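Local structure of tartrate dehydrogenase/decarboxylase (Pseudomonas putida, 3FLK) at residues Ala47-Met58 with Val78-Ser89. The protein oxidises (+)-tartrate to oxaloglycolate with NAD, and also converts meso-tartrate to D-glycerate and oxidatively decarboxylates D-malate to pyruvate. The protein carries 1 engineered substitution. Numbering follows the deposited sequence.
Sequences ASCDYYLQHGKM and VGWPDKVPDHIS. Engineered in segment 78-89: G79 (natural residue Asp). With NAI (1,4-dihydronicotinamide adenine dinucleotide), chain F; SO4 (sulfate ion), chain L.
Y52 presents one face of its ring to V84: CG1 sits over it, 4.3 Å from the centroid and 16° off the normal, a CH-pi contact, and the backbone of G56 lies against the opposite face. V84 CG2 approaches the same side of the phenol at CD2 (3.6 Å), while I88 CG2 comes in obliquely near CE1 and OH, the two side chains crossing at about a right angle. A chi1 of -173°, which sets CG opposite the backbone N, swings the Y52 ring off helix 49-55 toward V84 and I88.

One turn earlier, C49 puts its sulfur between the 78-85 loop and the first turn of helix 86-91. SG is 3.6 Å from W80 N, 3.7 Å from V84 CB and 4.0 Å from S89 CB; of the W80 side chain only CB reaches the sulfur, the indole leading away. The loop's bend is tied by W80 O, which accepts from both K83 N and V84 N. At the outer end L53 CD1 crosses the aliphatic part of K83. At the inner end selenomethionine M58, bent at chi2 and chi3, lays SE against S89 CA (3.7 Å) and brings CE to V78 CG2 (3.5 Å).

In this isocitrate/isopropylmalate dehydrogenase family member, the two segments follow strands 39-43 and 72-77 of the mixed sheet, and behind their packing is the cofactor pocket. V78 N donates to NADH carboxamide O7N at 2.9 Å, and D86 OD1 receives the ribose hydroxyl O3D, its OD2 being bonded to H223 of the second subunit. Between them lies G79, an engineered replacement for Asp.

No hydrogen bond crosses directly, and A47 O is buried without a partner. The direct contact is apolar; the polar link that stands out runs through D14, accepting from C49 N and G79 N. Helix 49-55 thus backs the loop and helix turn whose V78 and D86 hold the nicotinamide end of NADH.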
ATOM      1  N   ALA A  47     -18.663  13.820 -17.973  1.00 23.30           N
ATOM      2  CA  ALA A  47     -17.771  13.130 -17.034  1.00 23.04           C
ATOM      3  C   ALA A  47     -16.318  13.293 -17.497  1.00 22.92           C
ATOM      4  O   ALA A  47     -15.535  12.336 -17.542  1.00 22.85           O
ATOM      5  CB  ALA A  47     -18.158  11.654 -16.870  1.00 23.00           C
ATOM      6  N   SER A  48     -15.990  14.532 -17.860  1.00 22.70           N
ATOM      7  CA  SER A  48     -14.671  14.910 -18.345  1.00 22.53           C
ATOM      8  C   SER A  48     -14.362  16.326 -17.880  1.00 22.53           C
ATOM      9  O   SER A  48     -15.275  17.104 -17.572  1.00 22.34           O
ATOM     10  CB  SER A  48     -14.617  14.836 -19.873  1.00 22.50           C
ATOM     11  OG  SER A  48     -15.397  15.863 -20.469  1.00 22.70           O
ATOM     12  N   CYS A  49     -13.077  16.656 -17.827  1.00 22.53           N
ATOM     13  CA  CYS A  49     -12.641  17.972 -17.375  1.00 22.80           C
ATOM     14  C   CYS A  49     -12.912  19.074 -18.402  1.00 23.16           C
ATOM     15  O   CYS A  49     -13.051  20.240 -18.034  1.00 23.06           O
ATOM     16  CB  CYS A  49     -11.174  17.934 -16.948  1.00 22.65           C
ATOM     17  SG  CYS A  49     -10.917  16.962 -15.433  1.00 22.39           S
ATOM     18  N   ASP A  50     -13.003  18.702 -19.679  1.00 23.77           N
ATOM     19  CA  ASP A  50     -13.416  19.635 -20.734  1.00 24.34           C
ATOM     20  C   ASP A  50     -14.858  20.103 -20.526  1.00 24.39           C
ATOM     21  O   ASP A  50     -15.166  21.285 -20.696  1.00 24.32           O
ATOM     22  CB  ASP A  50     -13.252  19.009 -22.123  1.00 24.65           C
ATOM     23  CG  ASP A  50     -11.870  19.248 -22.720  1.00 25.94           C
ATOM     24  OD1 ASP A  50     -11.007  19.865 -22.055  1.00 27.39           O
ATOM     25  OD2 ASP A  50     -11.648  18.815 -23.872  1.00 27.79           O
ATOM     26  N   TYR A  51     -15.729  19.172 -20.144  1.00 24.41           N
ATOM     27  CA  TYR A  51     -17.109  19.495 -19.798  1.00 24.48           C
ATOM     28  C   TYR A  51     -17.164  20.379 -18.551  1.00 24.57           C
ATOM     29  O   TYR A  51     -18.016  21.263 -18.453  1.00 24.53           O
ATOM     30  CB  TYR A  51     -17.934  18.219 -19.593  1.00 24.40           C
ATOM     31  CG  TYR A  51     -19.430  18.454 -19.506  1.00 24.53           C
ATOM     32  CD1 TYR A  51     -20.224  18.465 -20.652  1.00 24.52           C
ATOM     33  CD2 TYR A  51     -20.052  18.655 -18.274  1.00 24.41           C
ATOM     34  CE1 TYR A  51     -21.600  18.678 -20.576  1.00 24.70           C
ATOM     35  CE2 TYR A  51     -21.427  18.869 -18.185  1.00 24.79           C
ATOM     36  CZ  TYR A  51     -22.192  18.879 -19.340  1.00 24.62           C
ATOM     37  OH  TYR A  51     -23.549  19.090 -19.252  1.00 24.98           O
ATOM     38  N   TYR A  52     -16.249  20.141 -17.613  1.00 24.73           N
ATOM     39  CA  TYR A  52     -16.166  20.940 -16.392  1.00 24.96           C
ATOM     40  C   TYR A  52     -15.764  22.392 -16.663  1.00 25.33           C
ATOM     41  O   TYR A  52     -16.317  23.313 -16.064  1.00 25.34           O
ATOM     42  CB  TYR A  52     -15.202  20.304 -15.383  1.00 24.83           C
ATOM     43  CG  TYR A  52     -15.189  20.994 -14.032  1.00 24.65           C
ATOM     44  CD1 TYR A  52     -16.051  20.590 -13.014  1.00 24.61           C
ATOM     45  CD2 TYR A  52     -14.318  22.053 -13.775  1.00 24.54           C
ATOM     46  CE1 TYR A  52     -16.048  21.222 -11.774  1.00 24.44           C
ATOM     47  CE2 TYR A  52     -14.306  22.691 -12.540  1.00 24.31           C
ATOM     48  CZ  TYR A  52     -15.172  22.270 -11.545  1.00 24.48           C
ATOM     49  OH  TYR A  52     -15.162  22.898 -10.322  1.00 24.41           O
ATOM     50  N   LEU A  53     -14.797  22.591 -17.557  1.00 25.72           N
ATOM     51  CA  LEU A  53     -14.304  23.934 -17.870  1.00 26.35           C
ATOM     52  C   LEU A  53     -15.355  24.794 -18.582  1.00 26.75           C
ATOM     53  O   LEU A  53     -15.306  26.024 -18.517  1.00 26.82           O
ATOM     54  CB  LEU A  53     -13.014  23.864 -18.696  1.00 26.28           C
ATOM     55  CG  LEU A  53     -11.758  23.278 -18.037  1.00 26.30           C
ATOM     56  CD1 LEU A  53     -10.639  23.156 -19.062  1.00 26.43           C
ATOM     57  CD2 LEU A  53     -11.296  24.100 -16.833  1.00 26.18           C
ATOM     58  N   GLN A  54     -16.302  24.131 -19.242  1.00 27.20           N
ATOM     59  CA  GLN A  54     -17.380  24.796 -19.967  1.00 27.90           C
ATOM     60  C   GLN A  54     -18.614  25.036 -19.091  1.00 27.96           C
ATOM     61  O   GLN A  54     -19.252  26.088 -19.182  1.00 28.17           O
ATOM     62  CB  GLN A  54     -17.765  23.971 -21.203  1.00 27.86           C
ATOM     63  CG  GLN A  54     -18.721  24.672 -22.174  1.00 28.51           C
ATOM     64  CD  GLN A  54     -19.150  23.782 -23.335  1.00 28.69           C
ATOM     65  OE1 GLN A  54     -18.380  22.949 -23.819  1.00 29.83           O
ATOM     66  NE2 GLN A  54     -20.384  23.966 -23.792  1.00 29.66           N
ATOM     67  N   HIS A  55     -18.941  24.065 -18.242  1.00 28.03           N
ATOM     68  CA  HIS A  55     -20.209  24.083 -17.510  1.00 28.10           C
ATOM     69  C   HIS A  55     -20.090  24.303 -16.001  1.00 28.06           C
ATOM     70  O   HIS A  55     -21.089  24.583 -15.336  1.00 28.11           O
ATOM     71  CB  HIS A  55     -21.003  22.808 -17.804  1.00 28.16           C
ATOM     72  CG  HIS A  55     -21.283  22.600 -19.260  1.00 28.42           C
ATOM     73  ND1 HIS A  55     -22.388  23.132 -19.889  1.00 28.80           N
ATOM     74  CD2 HIS A  55     -20.597  21.926 -20.212  1.00 28.73           C
ATOM     75  CE1 HIS A  55     -22.375  22.788 -21.164  1.00 28.87           C
ATOM     76  NE2 HIS A  55     -21.299  22.055 -21.386  1.00 29.03           N
ATOM     77  N   GLY A  56     -18.881  24.176 -15.463  1.00 28.00           N
ATOM     78  CA  GLY A  56     -18.660  24.352 -14.028  1.00 28.01           C
ATOM     79  C   GLY A  56     -18.975  23.111 -13.213  1.00 27.96           C
ATOM     80  O   GLY A  56     -18.861  23.121 -11.986  1.00 27.99           O
ATOM     81  N   LYS A  57     -19.379  22.046 -13.900  1.00 27.83           N
ATOM     82  CA  LYS A  57     -19.656  20.753 -13.276  1.00 27.82           C
ATOM     83  C   LYS A  57     -19.206  19.618 -14.191  1.00 27.62           C
ATOM     84  O   LYS A  57     -19.161  19.777 -15.410  1.00 27.37           O
ATOM     85  CB  LYS A  57     -21.143  20.615 -12.921  1.00 28.01           C
ATOM     86  CG  LYS A  57     -22.107  20.920 -14.059  1.00 28.51           C
ATOM     87  CD  LYS A  57     -23.517  21.115 -13.531  1.00 29.85           C
ATOM     88  CE  LYS A  57     -24.385  21.848 -14.535  1.00 30.43           C
ATOM     89  NZ  LYS A  57     -25.700  22.219 -13.943  1.00 31.21           N
HETATM   90  N   MSE A  58     -18.875  18.477 -13.593  1.00 27.51           N
HETATM   91  CA  MSE A  58     -18.354  17.327 -14.328  1.00 27.59           C
HETATM   92  C   MSE A  58     -19.395  16.687 -15.245  1.00 27.71           C
HETATM   93  O   MSE A  58     -19.058  16.157 -16.304  1.00 27.44           O
HETATM   94  CB  MSE A  58     -17.806  16.279 -13.355  1.00 27.54           C
HETATM   95  CG  MSE A  58     -16.598  16.736 -12.547  1.00 27.68           C
HETATM   96 SE   MSE A  58     -15.016  17.120 -13.635  1.00 29.32          SE
HETATM   97  CE  MSE A  58     -14.872  15.423 -14.573  1.00 27.53           C
ATOM     98  N   VAL A  78     -11.022   9.376 -15.681  1.00 15.45           N
ATOM     99  CA  VAL A  78     -11.314  10.773 -15.376  1.00 15.69           C
ATOM    100  C   VAL A  78     -10.195  11.436 -14.572  1.00 15.88           C
ATOM    101  O   VAL A  78      -9.661  10.857 -13.621  1.00 15.81           O
ATOM    102  CB  VAL A  78     -12.694  10.930 -14.670  1.00 15.82           C
ATOM    103  CG1 VAL A  78     -12.674  10.345 -13.253  1.00 16.00           C
ATOM    104  CG2 VAL A  78     -13.124  12.389 -14.651  1.00 16.35           C
ATOM    105  N   GLY A  79      -9.839  12.652 -14.973  1.00 15.97           N
ATOM    106  CA  GLY A  79      -8.852  13.433 -14.247  1.00 16.27           C
ATOM    107  C   GLY A  79      -7.921  14.184 -15.170  1.00 16.53           C
ATOM    108  O   GLY A  79      -7.400  13.627 -16.135  1.00 16.40           O
ATOM    109  N   TRP A  80      -7.730  15.464 -14.870  1.00 16.84           N
ATOM    110  CA  TRP A  80      -6.763  16.297 -15.567  1.00 17.36           C
ATOM    111  C   TRP A  80      -6.307  17.380 -14.594  1.00 17.70           C
ATOM    112  O   TRP A  80      -6.824  18.500 -14.629  1.00 17.53           O
ATOM    113  CB  TRP A  80      -7.364  16.901 -16.843  1.00 17.33           C
ATOM    114  CG  TRP A  80      -6.316  17.336 -17.820  1.00 17.58           C
ATOM    115  CD1 TRP A  80      -5.866  18.609 -18.029  1.00 17.78           C
ATOM    116  CD2 TRP A  80      -5.563  16.493 -18.700  1.00 17.62           C
ATOM    117  NE1 TRP A  80      -4.884  18.613 -18.992  1.00 17.97           N
ATOM    118  CE2 TRP A  80      -4.678  17.327 -19.421  1.00 17.84           C
ATOM    119  CE3 TRP A  80      -5.549  15.114 -18.951  1.00 17.63           C
ATOM    120  CZ2 TRP A  80      -3.790  16.828 -20.381  1.00 17.69           C
ATOM    121  CZ3 TRP A  80      -4.664  14.616 -19.907  1.00 17.58           C
ATOM    122  CH2 TRP A  80      -3.799  15.474 -20.610  1.00 17.86           C
ATOM    123  N   PRO A  81      -5.351  17.035 -13.703  1.00 18.16           N
ATOM    124  CA  PRO A  81      -4.945  17.914 -12.599  1.00 18.74           C
ATOM    125  C   PRO A  81      -4.384  19.276 -13.020  1.00 19.24           C
ATOM    126  O   PRO A  81      -4.404  20.213 -12.217  1.00 19.50           O
ATOM    127  CB  PRO A  81      -3.887  17.090 -11.852  1.00 18.66           C
ATOM    128  CG  PRO A  81      -3.425  16.070 -12.824  1.00 18.52           C
ATOM    129  CD  PRO A  81      -4.602  15.765 -13.691  1.00 18.09           C
ATOM    130  N   ASP A  82      -3.901  19.387 -14.258  1.00 19.64           N
ATOM    131  CA  ASP A  82      -3.448  20.675 -14.803  1.00 20.07           C
ATOM    132  C   ASP A  82      -4.574  21.713 -14.845  1.00 19.80           C
ATOM    133  O   ASP A  82      -4.320  22.914 -14.736  1.00 20.00           O
ATOM    134  CB  ASP A  82      -2.848  20.496 -16.208  1.00 20.38           C
ATOM    135  CG  ASP A  82      -2.353  21.809 -16.816  1.00 22.05           C
ATOM    136  OD1 ASP A  82      -1.418  22.419 -16.253  1.00 23.64           O
ATOM    137  OD2 ASP A  82      -2.898  22.227 -17.864  1.00 23.42           O
ATOM    138  N   LYS A  83      -5.810  21.245 -14.999  1.00 19.30           N
ATOM    139  CA  LYS A  83      -6.956  22.137 -15.165  1.00 19.09           C
ATOM    140  C   LYS A  83      -8.002  22.027 -14.056  1.00 18.63           C
ATOM    141  O   LYS A  83      -8.668  23.012 -13.730  1.00 18.30           O
ATOM    142  CB  LYS A  83      -7.613  21.916 -16.535  1.00 19.23           C
ATOM    143  CG  LYS A  83      -6.759  22.370 -17.723  1.00 20.11           C
ATOM    144  CD  LYS A  83      -6.742  23.892 -17.857  1.00 22.01           C
ATOM    145  CE  LYS A  83      -5.626  24.364 -18.780  1.00 23.63           C
ATOM    146  NZ  LYS A  83      -5.868  23.999 -20.207  1.00 25.05           N
ATOM    147  N   VAL A  84      -8.154  20.826 -13.496  1.00 18.07           N
ATOM    148  CA  VAL A  84      -9.175  20.554 -12.477  1.00 17.67           C
ATOM    149  C   VAL A  84      -8.583  19.672 -11.374  1.00 17.18           C
ATOM    150  O   VAL A  84      -7.985  18.640 -11.672  1.00 17.04           O
ATOM    151  CB  VAL A  84     -10.424  19.845 -13.089  1.00 17.59           C
ATOM    152  CG1 VAL A  84     -11.501  19.582 -12.026  1.00 17.61           C
ATOM    153  CG2 VAL A  84     -11.009  20.648 -14.244  1.00 17.95           C
ATOM    154  N   PRO A  85      -8.733  20.081 -10.097  1.00 16.84           N
ATOM    155  CA  PRO A  85      -8.267  19.267  -8.968  1.00 16.57           C
ATOM    156  C   PRO A  85      -8.795  17.825  -9.011  1.00 16.10           C
ATOM    157  O   PRO A  85      -9.938  17.596  -9.414  1.00 15.85           O
ATOM    158  CB  PRO A  85      -8.823  20.015  -7.754  1.00 16.73           C
ATOM    159  CG  PRO A  85      -8.872  21.444  -8.208  1.00 16.89           C
ATOM    160  CD  PRO A  85      -9.330  21.351  -9.636  1.00 16.99           C
ATOM    161  N   ASP A  86      -7.955  16.871  -8.607  1.00 15.86           N
ATOM    162  CA  ASP A  86      -8.291  15.442  -8.666  1.00 15.66           C
ATOM    163  C   ASP A  86      -9.492  15.054  -7.798  1.00 15.66           C
ATOM    164  O   ASP A  86     -10.261  14.164  -8.165  1.00 15.62           O
ATOM    165  CB  ASP A  86      -7.079  14.577  -8.298  1.00 15.67           C
ATOM    166  CG  ASP A  86      -6.083  14.422  -9.448  1.00 16.05           C
ATOM    167  OD1 ASP A  86      -6.431  14.724 -10.613  1.00 15.10           O
ATOM    168  OD2 ASP A  86      -4.940  13.993  -9.178  1.00 15.99           O
ATOM    169  N   HIS A  87      -9.656  15.717  -6.654  1.00 15.51           N
ATOM    170  CA  HIS A  87     -10.791  15.419  -5.778  1.00 15.51           C
ATOM    171  C   HIS A  87     -12.105  15.939  -6.360  1.00 15.46           C
ATOM    172  O   HIS A  87     -13.156  15.339  -6.150  1.00 15.57           O
ATOM    173  CB  HIS A  87     -10.561  15.921  -4.345  1.00 15.67           C
ATOM    174  CG  HIS A  87     -10.584  17.412  -4.203  1.00 15.57           C
ATOM    175  ND1 HIS A  87      -9.495  18.205  -4.492  1.00 15.98           N
ATOM    176  CD2 HIS A  87     -11.562  18.252  -3.787  1.00 16.08           C
ATOM    177  CE1 HIS A  87      -9.804  19.471  -4.272  1.00 16.26           C
ATOM    178  NE2 HIS A  87     -11.051  19.526  -3.840  1.00 16.68           N
ATOM    179  N   ILE A  88     -12.037  17.037  -7.110  1.00 15.05           N
ATOM    180  CA  ILE A  88     -13.221  17.578  -7.776  1.00 14.94           C
ATOM    181  C   ILE A  88     -13.663  16.682  -8.939  1.00 14.63           C
ATOM    182  O   ILE A  88     -14.841  16.337  -9.040  1.00 14.47           O
ATOM    183  CB  ILE A  88     -13.014  19.048  -8.229  1.00 14.87           C
ATOM    184  CG1 ILE A  88     -12.918  19.960  -6.998  1.00 15.04           C
ATOM    185  CG2 ILE A  88     -14.146  19.502  -9.156  1.00 14.96           C
ATOM    186  CD1 ILE A  88     -12.478  21.388  -7.288  1.00 15.48           C
ATOM    187  N   SER A  89     -12.718  16.294  -9.796  1.00 14.35           N
ATOM    188  CA  SER A  89     -13.031  15.464 -10.960  1.00 14.55           C
ATOM    189  C   SER A  89     -13.563  14.076 -10.600  1.00 14.76           C
ATOM    190  O   SER A  89     -14.571  13.637 -11.159  1.00 14.65           O
ATOM    191  CB  SER A  89     -11.829  15.358 -11.911  1.00 14.39           C
ATOM    192  OG  SER A  89     -10.706  14.778 -11.278  1.00 14.02           O
TER
HETATM  193  PA  NAI F 402      -2.512   6.751 -13.880  1.00 11.31           P
HETATM  194  O1A NAI F 402      -3.029   5.365 -13.796  1.00 10.82           O
HETATM  195  O2A NAI F 402      -3.280   7.574 -14.832  1.00 10.78           O
HETATM  196  O5B NAI F 402      -0.980   6.711 -14.339  1.00 11.90           O
HETATM  197  C5B NAI F 402       0.044   6.166 -13.538  1.00 11.66           C
HETATM  198  C4B NAI F 402       1.231   5.762 -14.406  1.00 11.70           C
HETATM  199  O4B NAI F 402       0.911   4.598 -15.143  1.00 12.22           O
HETATM  200  C3B NAI F 402       1.604   6.845 -15.409  1.00 12.08           C
HETATM  201  O3B NAI F 402       3.008   6.918 -15.484  1.00 12.34           O
HETATM  202  C2B NAI F 402       1.017   6.348 -16.715  1.00 12.19           C
HETATM  203  O2B NAI F 402       1.783   6.740 -17.831  1.00 13.09           O
HETATM  204  C1B NAI F 402       0.986   4.839 -16.539  1.00 11.45           C
HETATM  205  N9A NAI F 402      -0.171   4.244 -17.230  1.00 11.38           N
HETATM  206  C8A NAI F 402      -1.483   4.284 -16.831  1.00 11.31           C
HETATM  207  N7A NAI F 402      -2.223   3.616 -17.744  1.00 10.91           N
HETATM  208  C5A NAI F 402      -1.411   3.153 -18.713  1.00 11.04           C
HETATM  209  C6A NAI F 402      -1.651   2.416 -19.869  1.00 10.81           C
HETATM  210  N6A NAI F 402      -2.885   2.025 -20.176  1.00 10.24           N
HETATM  211  N1A NAI F 402      -0.590   2.083 -20.688  1.00 11.14           N
HETATM  212  C2A NAI F 402       0.693   2.476 -20.370  1.00 11.20           C
HETATM  213  N3A NAI F 402       0.917   3.203 -19.216  1.00 10.83           N
HETATM  214  C4A NAI F 402      -0.115   3.541 -18.405  1.00 10.60           C
HETATM  215  O3  NAI F 402      -2.537   7.348 -12.375  1.00 12.15           O
HETATM  216  PN  NAI F 402      -1.983   8.771 -11.855  1.00 12.74           P
HETATM  217  O1N NAI F 402      -0.866   9.249 -12.697  1.00 13.18           O
HETATM  218  O2N NAI F 402      -1.731   8.601 -10.406  1.00 12.90           O
HETATM  219  O5D NAI F 402      -3.245   9.743 -12.028  1.00 12.42           O
HETATM  220  C5D NAI F 402      -3.494  10.452 -13.225  1.00 12.90           C
HETATM  221  C4D NAI F 402      -4.926  10.986 -13.227  1.00 13.07           C
HETATM  222  O4D NAI F 402      -5.841   9.914 -13.358  1.00 12.93           O
HETATM  223  C3D NAI F 402      -5.306  11.718 -11.947  1.00 13.44           C
HETATM  224  O3D NAI F 402      -6.102  12.819 -12.312  1.00 12.91           O
HETATM  225  C2D NAI F 402      -6.140  10.712 -11.173  1.00 13.56           C
HETATM  226  O2D NAI F 402      -7.091  11.331 -10.338  1.00 13.91           O
HETATM  227  C1D NAI F 402      -6.794   9.935 -12.306  1.00 13.37           C
HETATM  228  N1N NAI F 402      -7.206   8.555 -11.983  1.00 13.49           N
HETATM  229  C2N NAI F 402      -8.475   8.185 -12.332  1.00 13.01           C
HETATM  230  C3N NAI F 402      -8.930   6.894 -12.085  1.00 13.82           C
HETATM  231  C7N NAI F 402     -10.216   6.442 -12.717  1.00 13.85           C
HETATM  232  O7N NAI F 402     -10.887   7.297 -13.617  1.00 14.18           O
HETATM  233  N7N NAI F 402     -10.703   5.240 -12.414  1.00 14.27           N
HETATM  234  C4N NAI F 402      -8.072   5.977 -11.479  1.00 13.81           C
HETATM  235  C5N NAI F 402      -6.776   6.358 -11.130  1.00 13.71           C
HETATM  236  C6N NAI F 402      -6.348   7.659 -11.391  1.00 13.50           C
HETATM  237  S   SO4 L 408     -28.303  20.263 -16.757  1.00 62.21           S
HETATM  238  O1  SO4 L 408     -26.998  20.342 -16.105  1.00 61.94           O
HETATM  239  O2  SO4 L 408     -29.137  21.368 -16.292  1.00 62.28           O
HETATM  240  O3  SO4 L 408     -28.132  20.358 -18.205  1.00 62.18           O
HETATM  241  O4  SO4 L 408     -28.949  18.995 -16.430  1.00 62.03           O